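Local coordinates for protein HAT1-interacting factor 1 (Saccharomyces cerevisiae, PDB 4NQ0) that chaperones histones H3 and H4 as a component of the nuclear HAT-B acetyltransferase complex and takes part in chromatin assembly and telomere silencing, at residues K314-R319 with L325-L330; Q281-V286 with L302-H307; Q27-L32 with F64-Q69; A41-Q46 with I196-D201. One frame throughout, in Å; residues are numbered along the deposited sequence.

Contact 1 (K314-R319 with L325-L330); sequences KHMTTR and LQQARL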
# COMPACT_ATOMS: atom_id res chain seq x y z
N LYS A 314 -16.01 18.81 0.19
CA LYS A 314 -15.45 19.74 1.17
C LYS A 314 -14.03 20.16 0.81
O LYS A 314 -13.66 21.32 0.96
CB LYS A 314 -15.45 19.11 2.56
CG LYS A 314 -15.26 20.10 3.71
CD LYS A 314 -14.66 19.42 4.94
N HIS A 315 -13.24 19.20 0.34
CA HIS A 315 -11.87 19.46 -0.10
C HIS A 315 -11.83 20.45 -1.28
O HIS A 315 -10.94 21.32 -1.35
CB HIS A 315 -11.20 18.14 -0.48
CG HIS A 315 -9.75 18.28 -0.81
ND1 HIS A 315 -8.83 18.80 0.07
CD2 HIS A 315 -9.06 17.95 -1.93
CE1 HIS A 315 -7.63 18.80 -0.49
NE2 HIS A 315 -7.74 18.29 -1.70
N MET A 316 -12.79 20.32 -2.19
CA MET A 316 -12.87 21.17 -3.37
C MET A 316 -13.13 22.63 -3.04
O MET A 316 -12.68 23.53 -3.76
CB MET A 316 -13.94 20.64 -4.34
CG MET A 316 -13.46 19.44 -5.19
SD MET A 316 -12.00 19.88 -6.17
CE MET A 316 -12.59 21.31 -7.10
N THR A 317 -13.84 22.88 -1.93
CA THR A 317 -14.10 24.24 -1.49
C THR A 317 -12.82 24.96 -1.06
O THR A 317 -12.82 26.18 -0.97
CB THR A 317 -15.10 24.29 -0.31
OG1 THR A 317 -14.48 23.74 0.86
CG2 THR A 317 -16.39 23.54 -0.64
N THR A 318 -11.74 24.22 -0.81
CA THR A 318 -10.44 24.83 -0.51
C THR A 318 -9.63 25.18 -1.77
O THR A 318 -8.51 25.65 -1.65
CB THR A 318 -9.54 23.90 0.36
OG1 THR A 318 -9.11 22.78 -0.42
CG2 THR A 318 -10.28 23.41 1.62
N ARG A 319 -10.20 24.92 -2.95
CA ARG A 319 -9.53 25.22 -4.23
C ARG A 319 -8.11 24.63 -4.25
O ARG A 319 -7.13 25.37 -4.35
CB ARG A 319 -9.51 26.73 -4.49
CG ARG A 319 -10.86 27.40 -4.43
CD ARG A 319 -10.78 28.88 -4.76
NE ARG A 319 -12.11 29.46 -4.87
CZ ARG A 319 -12.86 29.87 -3.85
NH1 ARG A 319 -14.07 30.36 -4.08
NH2 ARG A 319 -12.42 29.80 -2.60
N LEU A 325 -8.03 16.69 -11.04
CA LEU A 325 -7.97 15.32 -10.55
C LEU A 325 -9.09 15.07 -9.54
O LEU A 325 -9.81 14.07 -9.62
CB LEU A 325 -6.63 15.06 -9.88
CG LEU A 325 -6.14 13.62 -9.63
CD1 LEU A 325 -5.69 13.49 -8.20
CD2 LEU A 325 -7.17 12.55 -9.97
N GLN A 326 -9.24 15.99 -8.60
CA GLN A 326 -10.25 15.85 -7.56
C GLN A 326 -11.65 15.92 -8.16
O GLN A 326 -12.55 15.21 -7.73
CB GLN A 326 -10.07 16.91 -6.47
CG GLN A 326 -8.67 16.98 -5.83
CD GLN A 326 -8.27 15.71 -5.10
OE1 GLN A 326 -9.04 14.76 -4.99
NE2 GLN A 326 -7.04 15.70 -4.59
N GLN A 327 -11.83 16.77 -9.17
CA GLN A 327 -13.10 16.84 -9.90
C GLN A 327 -13.39 15.52 -10.61
O GLN A 327 -14.52 15.05 -10.59
CB GLN A 327 -13.10 18.00 -10.91
CG GLN A 327 -13.56 19.36 -10.32
CD GLN A 327 -13.21 20.56 -11.21
OE1 GLN A 327 -12.66 20.41 -12.31
NE2 GLN A 327 -13.53 21.76 -10.73
N ALA A 328 -12.37 14.94 -11.25
CA ALA A 328 -12.49 13.63 -11.89
C ALA A 328 -12.91 12.56 -10.88
O ALA A 328 -13.87 11.83 -11.12
CB ALA A 328 -11.18 13.24 -12.58
N ARG A 329 -12.22 12.49 -9.74
CA ARG A 329 -12.57 11.53 -8.68
C ARG A 329 -14.02 11.68 -8.22
O ARG A 329 -14.76 10.69 -8.06
CB ARG A 329 -11.65 11.70 -7.47
CG ARG A 329 -10.22 11.21 -7.71
CD ARG A 329 -9.35 11.58 -6.52
NE ARG A 329 -7.98 11.08 -6.65
CZ ARG A 329 -6.97 11.42 -5.86
NH1 ARG A 329 -7.15 12.27 -4.84
NH2 ARG A 329 -5.76 10.92 -6.07
N LEU A 330 -14.42 12.93 -8.01
CA LEU A 330 -15.76 13.26 -7.55
C LEU A 330 -16.82 12.80 -8.57
O LEU A 330 -17.83 12.20 -8.19
CB LEU A 330 -15.85 14.76 -7.31
CG LEU A 330 -17.00 15.34 -6.50
CD1 LEU A 330 -17.24 14.59 -5.17
CD2 LEU A 330 -16.68 16.83 -6.25
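Met-316, near the C-terminal end of helix 298-316, meets Gln-326 and Gln-327 on the following helix, 323-344, chiefly through van der Waals packing. Its flexible thioether, bent at chi2 and chi3 (-58° and -56°), lays SD against the CB of Gln-326 at 3.6 Å and sends CE across the chain of Gln-327, 3.8 Å from NE2. CG of Met-316 also faces CD2 of Leu-330 at 4.3 Å, a looser apolar touch beside Leu-312.

The polar flat groups meet without bonding to each other. The imidazole of His-315 and the amide of Gln-326 stand almost perpendicular, and NE2 of His-315 lies 3.9 Å from NE2 of Gln-326. OE1 of Gln-326 instead takes a weak hydrogen bond from NH1 of Arg-329, one turn on. An alanine in place of Gln-326 would keep the CB under the sulfur but would probably open a gap beside the His-315 ring and leave the Arg-329 guanidinium without this acceptor.

OG1 of Thr-318 bonds O of His-315 at 2.5 Å, beside the Met-316 to Arg-319 type I turn. Shape and dispersion thus join helix 298-316, of predicted TPR 3, to helix 323-344; no polar bond bridges the segments.

Contact 2 (Q281-V286 with L302-H307); sequences QAEFLV and LKRFKH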
# COMPACT_ATOMS: atom_id res chain seq x y z
N GLN A 281 -6.95 10.49 -1.39
CA GLN A 281 -6.61 9.43 -2.34
C GLN A 281 -7.08 8.04 -1.87
O GLN A 281 -7.66 7.28 -2.64
CB GLN A 281 -5.10 9.41 -2.59
CG GLN A 281 -4.65 8.24 -3.45
CD GLN A 281 -3.16 8.24 -3.71
OE1 GLN A 281 -2.35 8.49 -2.82
NE2 GLN A 281 -2.80 7.91 -4.94
N ALA A 282 -6.81 7.72 -0.60
CA ALA A 282 -7.21 6.43 -0.02
C ALA A 282 -8.74 6.25 0.04
O ALA A 282 -9.26 5.16 -0.26
CB ALA A 282 -6.61 6.28 1.37
N GLU A 283 -9.45 7.31 0.41
CA GLU A 283 -10.92 7.29 0.38
C GLU A 283 -11.44 6.98 -1.00
O GLU A 283 -12.36 6.19 -1.15
CB GLU A 283 -11.52 8.61 0.85
CG GLU A 283 -11.23 8.96 2.30
CD GLU A 283 -12.20 8.33 3.29
OE1 GLU A 283 -12.95 7.40 2.90
OE2 GLU A 283 -12.19 8.79 4.47
N PHE A 284 -10.85 7.59 -2.03
CA PHE A 284 -11.32 7.35 -3.40
C PHE A 284 -11.01 5.92 -3.85
O PHE A 284 -11.84 5.27 -4.52
CB PHE A 284 -10.72 8.35 -4.39
CG PHE A 284 -10.97 8.00 -5.83
CD1 PHE A 284 -12.22 8.19 -6.40
CD2 PHE A 284 -9.97 7.45 -6.61
CE1 PHE A 284 -12.47 7.84 -7.72
CE2 PHE A 284 -10.20 7.11 -7.94
CZ PHE A 284 -11.45 7.30 -8.49
N LEU A 285 -9.81 5.43 -3.52
CA LEU A 285 -9.42 4.08 -3.93
C LEU A 285 -10.33 3.02 -3.31
O LEU A 285 -10.67 2.04 -3.96
CB LEU A 285 -7.94 3.81 -3.60
CG LEU A 285 -6.92 4.60 -4.42
CD1 LEU A 285 -5.51 4.48 -3.79
CD2 LEU A 285 -6.89 4.17 -5.88
N VAL A 286 -10.72 3.22 -2.06
CA VAL A 286 -11.74 2.39 -1.41
C VAL A 286 -13.01 2.30 -2.25
O VAL A 286 -13.49 1.20 -2.53
CB VAL A 286 -12.08 2.93 -0.00
CG1 VAL A 286 -13.41 2.34 0.51
CG2 VAL A 286 -10.93 2.66 0.97
N LEU A 302 -23.50 2.44 -0.84
CA LEU A 302 -24.03 3.79 -0.96
C LEU A 302 -23.58 4.68 0.18
O LEU A 302 -23.19 5.83 -0.05
CB LEU A 302 -25.56 3.80 -1.04
CG LEU A 302 -26.17 3.37 -2.38
CD1 LEU A 302 -27.71 3.28 -2.31
CD2 LEU A 302 -25.73 4.35 -3.47
N LYS A 303 -23.60 4.15 1.40
CA LYS A 303 -23.17 4.92 2.57
C LYS A 303 -21.71 5.34 2.47
O LYS A 303 -21.36 6.45 2.84
CB LYS A 303 -23.38 4.14 3.86
CG LYS A 303 -24.84 3.89 4.20
CD LYS A 303 -25.04 3.17 5.54
CE LYS A 303 -26.50 2.71 5.67
NZ LYS A 303 -26.85 2.07 6.98
N ARG A 304 -20.85 4.44 1.97
CA ARG A 304 -19.42 4.76 1.83
C ARG A 304 -19.19 5.74 0.69
O ARG A 304 -18.39 6.68 0.83
CB ARG A 304 -18.56 3.51 1.62
CG ARG A 304 -17.06 3.77 1.69
CD ARG A 304 -16.59 3.85 3.14
NE ARG A 304 -15.25 4.43 3.28
CZ ARG A 304 -14.52 4.41 4.40
NH1 ARG A 304 -14.95 3.78 5.49
NH2 ARG A 304 -13.32 4.99 4.41
N PHE A 305 -19.87 5.53 -0.43
CA PHE A 305 -19.76 6.47 -1.54
C PHE A 305 -20.16 7.89 -1.12
O PHE A 305 -19.47 8.85 -1.46
CB PHE A 305 -20.63 6.05 -2.73
CG PHE A 305 -20.24 4.75 -3.38
CD1 PHE A 305 -18.93 4.32 -3.38
CD2 PHE A 305 -21.19 3.98 -4.03
CE1 PHE A 305 -18.57 3.15 -3.98
CE2 PHE A 305 -20.84 2.80 -4.63
CZ PHE A 305 -19.52 2.38 -4.62
N LYS A 306 -21.26 8.02 -0.40
CA LYS A 306 -21.74 9.34 0.01
C LYS A 306 -20.80 10.00 1.00
O LYS A 306 -20.63 11.22 1.00
CB LYS A 306 -23.14 9.25 0.60
CG LYS A 306 -24.21 9.02 -0.46
CD LYS A 306 -25.53 8.62 0.17
CE LYS A 306 -26.61 8.44 -0.88
NZ LYS A 306 -27.81 7.77 -0.32
N HIS A 307 -20.21 9.19 1.87
CA HIS A 307 -19.18 9.68 2.77
C HIS A 307 -18.00 10.27 1.99
O HIS A 307 -17.51 11.34 2.32
CB HIS A 307 -18.72 8.54 3.67
CG HIS A 307 -17.42 8.80 4.36
ND1 HIS A 307 -17.32 9.54 5.52
CD2 HIS A 307 -16.15 8.43 4.04
CE1 HIS A 307 -16.05 9.61 5.88
NE2 HIS A 307 -15.32 8.94 5.00
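The guanidinium of Arg-304 and the imidazole of His-307 converge on the carboxylate of Glu-283. CD2 of His-307 lies over one face of the guanidinium, 4.0 Å above its plane and toward the rim, while the imidazole offers its edge to the acid. NE2 of His-307 donates to OE2 of Glu-283 at 3.2 Å, nearly straight (162°) and close to the ring plane, though it meets the carboxylate from above. NH2 of Arg-304 forms a salt bridge with OE1 of Glu-283 at 2.9 Å, its hydrogen bond bent (134°).

Each carboxylate oxygen thus has its own donor, which suits a buried glutamate and would probably favour its charged form. Arg-304 reaches it by a bend at chi2. Its NE passes CG1 of Val-286 at 3.9 Å; that buried nitrogen has no polar partner in the model, whereas NH1 bonds O of Leu-170. Phe-173 stacks on the ring of His-307.

The segments form a roughly antiparallel helix pair (151°, axes approaching to 10.0 Å) in the region that interacts with H2A and H2B, with 302-307 in predicted TPR 3. Leu-260 and Leu-263 of helix 252-266 pack on Arg-304, while helix 323-344 touches Phe-284 and Phe-305.

Contact 3 (Q27-L32 with F64-Q69); sequences QIAKDL and FTIFAQ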
# COMPACT_ATOMS: atom_id res chain seq x y z
N GLN A 27 19.45 3.33 -4.09
CA GLN A 27 19.40 4.51 -4.96
C GLN A 27 19.45 4.15 -6.45
O GLN A 27 18.73 4.73 -7.26
CB GLN A 27 20.52 5.50 -4.61
CG GLN A 27 20.30 6.23 -3.29
CD GLN A 27 18.97 7.00 -3.25
OE1 GLN A 27 18.71 7.89 -4.08
NE2 GLN A 27 18.11 6.64 -2.28
N ILE A 28 20.30 3.18 -6.79
CA ILE A 28 20.39 2.71 -8.17
C ILE A 28 19.07 2.04 -8.57
O ILE A 28 18.54 2.32 -9.65
CB ILE A 28 21.57 1.73 -8.36
CG1 ILE A 28 22.90 2.46 -8.21
CG2 ILE A 28 21.52 1.07 -9.72
CD1 ILE A 28 24.09 1.53 -8.11
N ALA A 29 18.55 1.18 -7.70
CA ALA A 29 17.31 0.46 -7.97
C ALA A 29 16.14 1.43 -8.10
O ALA A 29 15.30 1.28 -8.98
CB ALA A 29 17.04 -0.55 -6.87
N LYS A 30 16.10 2.41 -7.21
CA LYS A 30 15.12 3.49 -7.23
C LYS A 30 15.16 4.24 -8.56
O LYS A 30 14.12 4.48 -9.18
CB LYS A 30 15.39 4.42 -6.04
CG LYS A 30 14.53 5.67 -5.93
CD LYS A 30 14.90 6.50 -4.68
CE LYS A 30 14.47 5.81 -3.37
NZ LYS A 30 15.17 6.35 -2.15
N ASP A 31 16.37 4.59 -9.00
CA ASP A 31 16.56 5.32 -10.26
C ASP A 31 16.16 4.46 -11.46
O ASP A 31 15.60 4.97 -12.43
CB ASP A 31 18.02 5.77 -10.41
CG ASP A 31 18.38 6.90 -9.45
N LEU A 32 16.45 3.17 -11.39
CA LEU A 32 16.08 2.25 -12.47
C LEU A 32 14.56 2.09 -12.56
O LEU A 32 14.01 1.94 -13.66
CB LEU A 32 16.74 0.88 -12.26
CG LEU A 32 18.25 0.80 -12.51
CD1 LEU A 32 18.79 -0.52 -11.99
CD2 LEU A 32 18.59 0.97 -13.99
N PHE A 64 12.77 -4.06 -0.50
CA PHE A 64 11.56 -4.86 -0.66
C PHE A 64 10.49 -4.10 -1.44
O PHE A 64 9.86 -4.66 -2.35
CB PHE A 64 11.06 -5.31 0.72
CG PHE A 64 11.94 -6.35 1.36
CD1 PHE A 64 11.66 -7.70 1.20
CD2 PHE A 64 13.05 -5.98 2.11
CE1 PHE A 64 12.47 -8.68 1.78
CE2 PHE A 64 13.86 -6.95 2.69
CZ PHE A 64 13.57 -8.29 2.53
N THR A 65 10.32 -2.82 -1.14
CA THR A 65 9.25 -2.03 -1.79
C THR A 65 9.55 -1.75 -3.27
O THR A 65 8.66 -1.88 -4.12
CB THR A 65 8.95 -0.73 -1.04
OG1 THR A 65 10.09 0.14 -1.08
CG2 THR A 65 8.60 -1.04 0.41
N ILE A 66 10.79 -1.40 -3.57
CA ILE A 66 11.22 -1.25 -4.97
C ILE A 66 11.10 -2.58 -5.72
O ILE A 66 10.56 -2.63 -6.83
CB ILE A 66 12.66 -0.69 -5.06
CG1 ILE A 66 12.71 0.73 -4.50
CG2 ILE A 66 13.14 -0.69 -6.51
CD1 ILE A 66 14.08 1.20 -4.15
N PHE A 67 11.58 -3.66 -5.09
CA PHE A 67 11.50 -5.00 -5.68
C PHE A 67 10.03 -5.33 -6.01
O PHE A 67 9.72 -5.80 -7.11
CB PHE A 67 12.09 -6.03 -4.69
CG PHE A 67 12.48 -7.39 -5.28
CD1 PHE A 67 12.09 -7.81 -6.55
CD2 PHE A 67 13.20 -8.28 -4.49
CE1 PHE A 67 12.44 -9.07 -7.02
CE2 PHE A 67 13.56 -9.53 -4.96
CZ PHE A 67 13.18 -9.93 -6.22
N ALA A 68 9.14 -5.06 -5.06
CA ALA A 68 7.72 -5.36 -5.24
C ALA A 68 7.12 -4.55 -6.39
O ALA A 68 6.44 -5.10 -7.24
CB ALA A 68 6.96 -5.10 -3.96
N GLN A 69 7.38 -3.25 -6.41
CA GLN A 69 6.92 -2.41 -7.52
C GLN A 69 7.44 -2.94 -8.84
O GLN A 69 6.67 -3.09 -9.79
CB GLN A 69 7.38 -0.98 -7.35
CG GLN A 69 6.76 -0.25 -6.19
CD GLN A 69 6.27 1.14 -6.57
OE1 GLN A 69 6.66 2.14 -5.97
NE2 GLN A 69 5.40 1.20 -7.58
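Ile-66 of helix 61-77 packs on Ala-29 and Lys-30 of helix 14-34, joining two helices of the N-terminal part of this all-helical, TPR-containing fold. Helix 38-51, which lies between them in the sequence, also touches Ile-66 through Cys-45.

The apolar contact rests on the two arms of the isoleucine. CG2, anti to the backbone N while CG1 is anti to the carbonyl carbon (chi1 -65°), meets CB of Ala-29 at 3.9 Å. The small alanine suits this site because it lets the helices come near: the CA atoms of Lys-30 and Ile-66 are 6.5 Å apart. Val-26 and Leu-33 add apolar surface around the same side chain. An alanine at Ile-66 would lack both arms, and a gap would probably open against Ala-29 and the backbone of Lys-30.

The polar chemistry lies at the margin. Lys-30 contributes only the start of its chain to Ile-66; the rest runs on, bends at chi3, and NZ forms a salt bridge with Glu-62, just before the 64-69 segment. A long lysine can thus be apolar along its first carbons and charged at its end.

The backbone is touched too: CD1 of Ile-66 lies 3.9 Å from N of Lys-30, and its CG2 lies 3.8 Å from O of Ala-29.

Contact 4 (A41-Q46 with I196-D201); sequences AAKRCQ and IYFEND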
# COMPACT_ATOMS: atom_id res chain seq x y z
N ALA A 41 15.65 -3.08 -12.14
CA ALA A 41 15.49 -2.61 -10.75
C ALA A 41 15.24 -3.80 -9.81
O ALA A 41 15.80 -3.86 -8.72
CB ALA A 41 14.35 -1.60 -10.65
N ALA A 42 14.41 -4.74 -10.25
CA ALA A 42 14.12 -5.95 -9.48
C ALA A 42 15.38 -6.81 -9.27
O ALA A 42 15.68 -7.22 -8.14
CB ALA A 42 13.03 -6.76 -10.16
N LYS A 43 16.10 -7.08 -10.36
CA LYS A 43 17.34 -7.86 -10.27
C LYS A 43 18.31 -7.20 -9.32
O LYS A 43 18.97 -7.86 -8.54
CB LYS A 43 18.01 -8.03 -11.64
CG LYS A 43 17.35 -9.08 -12.52
CD LYS A 43 18.30 -9.66 -13.58
CE LYS A 43 18.25 -8.91 -14.92
NZ LYS A 43 18.26 -9.84 -16.11
N ARG A 44 18.38 -5.88 -9.39
CA ARG A 44 19.28 -5.12 -8.54
C ARG A 44 18.96 -5.35 -7.06
O ARG A 44 19.86 -5.51 -6.24
CB ARG A 44 19.15 -3.64 -8.86
CG ARG A 44 20.30 -2.82 -8.40
CD ARG A 44 21.32 -2.72 -9.50
NE ARG A 44 22.59 -2.26 -8.97
CZ ARG A 44 23.68 -2.08 -9.71
NH1 ARG A 44 23.65 -2.29 -11.02
NH2 ARG A 44 24.79 -1.67 -9.12
N CYS A 45 17.67 -5.33 -6.74
CA CYS A 45 17.20 -5.56 -5.37
C CYS A 45 17.45 -7.00 -4.97
O CYS A 45 17.98 -7.27 -3.90
CB CYS A 45 15.69 -5.27 -5.24
SG CYS A 45 15.25 -3.53 -5.41
N GLN A 46 17.07 -7.93 -5.85
CA GLN A 46 17.23 -9.36 -5.57
C GLN A 46 18.68 -9.73 -5.26
O GLN A 46 18.96 -10.38 -4.26
CB GLN A 46 16.71 -10.19 -6.76
CG GLN A 46 16.97 -11.68 -6.64
CD GLN A 46 18.07 -12.15 -7.57
OE1 GLN A 46 18.07 -11.80 -8.75
NE2 GLN A 46 19.00 -12.97 -7.05
N ILE A 196 13.36 -16.45 -6.14
CA ILE A 196 12.01 -17.04 -6.11
C ILE A 196 10.93 -16.05 -6.56
O ILE A 196 9.90 -16.47 -7.11
CB ILE A 196 11.66 -17.60 -4.69
CG1 ILE A 196 10.43 -18.50 -4.75
CG2 ILE A 196 11.44 -16.46 -3.70
N TYR A 197 11.16 -14.76 -6.36
CA TYR A 197 10.17 -13.72 -6.68
C TYR A 197 10.09 -13.36 -8.17
O TYR A 197 9.25 -12.55 -8.57
CB TYR A 197 10.40 -12.48 -5.82
CG TYR A 197 10.27 -12.76 -4.33
CD1 TYR A 197 9.07 -13.21 -3.80
CD2 TYR A 197 11.33 -12.59 -3.46
CE1 TYR A 197 8.93 -13.50 -2.45
CE2 TYR A 197 11.21 -12.86 -2.11
CZ TYR A 197 10.01 -13.30 -1.61
OH TYR A 197 9.86 -13.58 -0.27
N PHE A 198 10.94 -13.98 -8.99
CA PHE A 198 10.78 -13.90 -10.45
C PHE A 198 9.97 -15.09 -10.99
O PHE A 198 9.63 -15.12 -12.17
CB PHE A 198 12.15 -13.84 -11.13
CG PHE A 198 12.90 -12.56 -10.85
CD1 PHE A 198 12.50 -11.36 -11.42
CD2 PHE A 198 14.00 -12.56 -10.01
CE1 PHE A 198 13.19 -10.19 -11.16
CE2 PHE A 198 14.69 -11.38 -9.75
CZ PHE A 198 14.30 -10.20 -10.32
N GLU A 199 9.64 -16.04 -10.11
CA GLU A 199 9.00 -17.29 -10.52
C GLU A 199 7.52 -17.27 -10.21
O GLU A 199 7.07 -16.55 -9.31
CB GLU A 199 9.62 -18.50 -9.79
CG GLU A 199 11.10 -18.39 -9.41
CD GLU A 199 12.03 -18.97 -10.45
OE1 GLU A 199 13.06 -19.53 -10.03
OE2 GLU A 199 11.74 -18.87 -11.66
N ASN A 200 6.76 -18.10 -10.93
CA ASN A 200 5.34 -18.33 -10.64
C ASN A 200 4.52 -17.03 -10.66
O ASN A 200 4.60 -16.25 -11.62
CB ASN A 200 5.19 -19.07 -9.32
CG ASN A 200 6.12 -20.25 -9.21
OD1 ASN A 200 6.03 -21.21 -9.98
ND2 ASN A 200 7.03 -20.19 -8.24
N ASP A 201 3.75 -16.78 -9.60
CA ASP A 201 2.79 -15.69 -9.59
C ASP A 201 3.45 -14.42 -9.08
O ASP A 201 3.74 -14.29 -7.90
CB ASP A 201 1.59 -16.08 -8.71
CG ASP A 201 0.49 -15.06 -8.75
OD1 ASP A 201 0.77 -13.86 -8.56
OD2 ASP A 201 -0.68 -15.46 -8.94
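The far end of the Phe-198 ring presses against one side of helix 38-51, touching Ala-42, Lys-43 and Gln-46. CE1 of the ring meets CB of Ala-42 obliquely at 3.6 Å; a methyl group is small enough to admit the ring to the helix surface. At the ring's edge, CZ points at the backbone N of Lys-43, 3.6 Å away and in the plane of the ring. CG of Lys-43 brushes the same CZ atom at 3.9 Å.

Gln-46, one turn beyond Ala-42, stands at another part of the edge. Its OE1 lies 3.5 Å from CE2 of Phe-198, near the ring plane, with the amide turned perpendicular to the ring. With chi1 at 174°, the Gln-46 chain extends away from its own backbone N, and a bend at chi2 brings the amide alongside CE2, while NE2 is held by a hydrogen bond to Asp-50.

Further out, Phe-67 and Phe-194 also pack on Gln-46. Tyr-197 OH bonds with Asp-208, Gln-212 and Arg-190, anchoring the short 3-10 turn that carries Phe-198. Asp-201 then N-caps helix 202-218, bonding N of Glu-204. The arrangement is loop-to-helix packing in the TPR-containing fold, with Phe-198 in predicted TPR 1 and in the region important for histone interaction.

In the fold
Contacts 2 and 3 are buried, contact 4 is partly buried, and contact 1 lies at the surface. Contacts 1 and 2 share helix 298-316 and touch through Arg-329 against Phe-284 and Gln-281; both fall in the region that interacts with H2A and H2B. Contacts 3 and 4 form a second pair about 11 Å apart between centres, where helix 38-51 packs against both helices of contact 3. Contacts 2 and 3 lie on opposite sides of the chain's centre. Burial alone does not set the chemistry: contact 2 has a charged network, contact 3 aliphatic packing, contact 4 an aromatic ring against a helix, and contact 1 a thioether among amides.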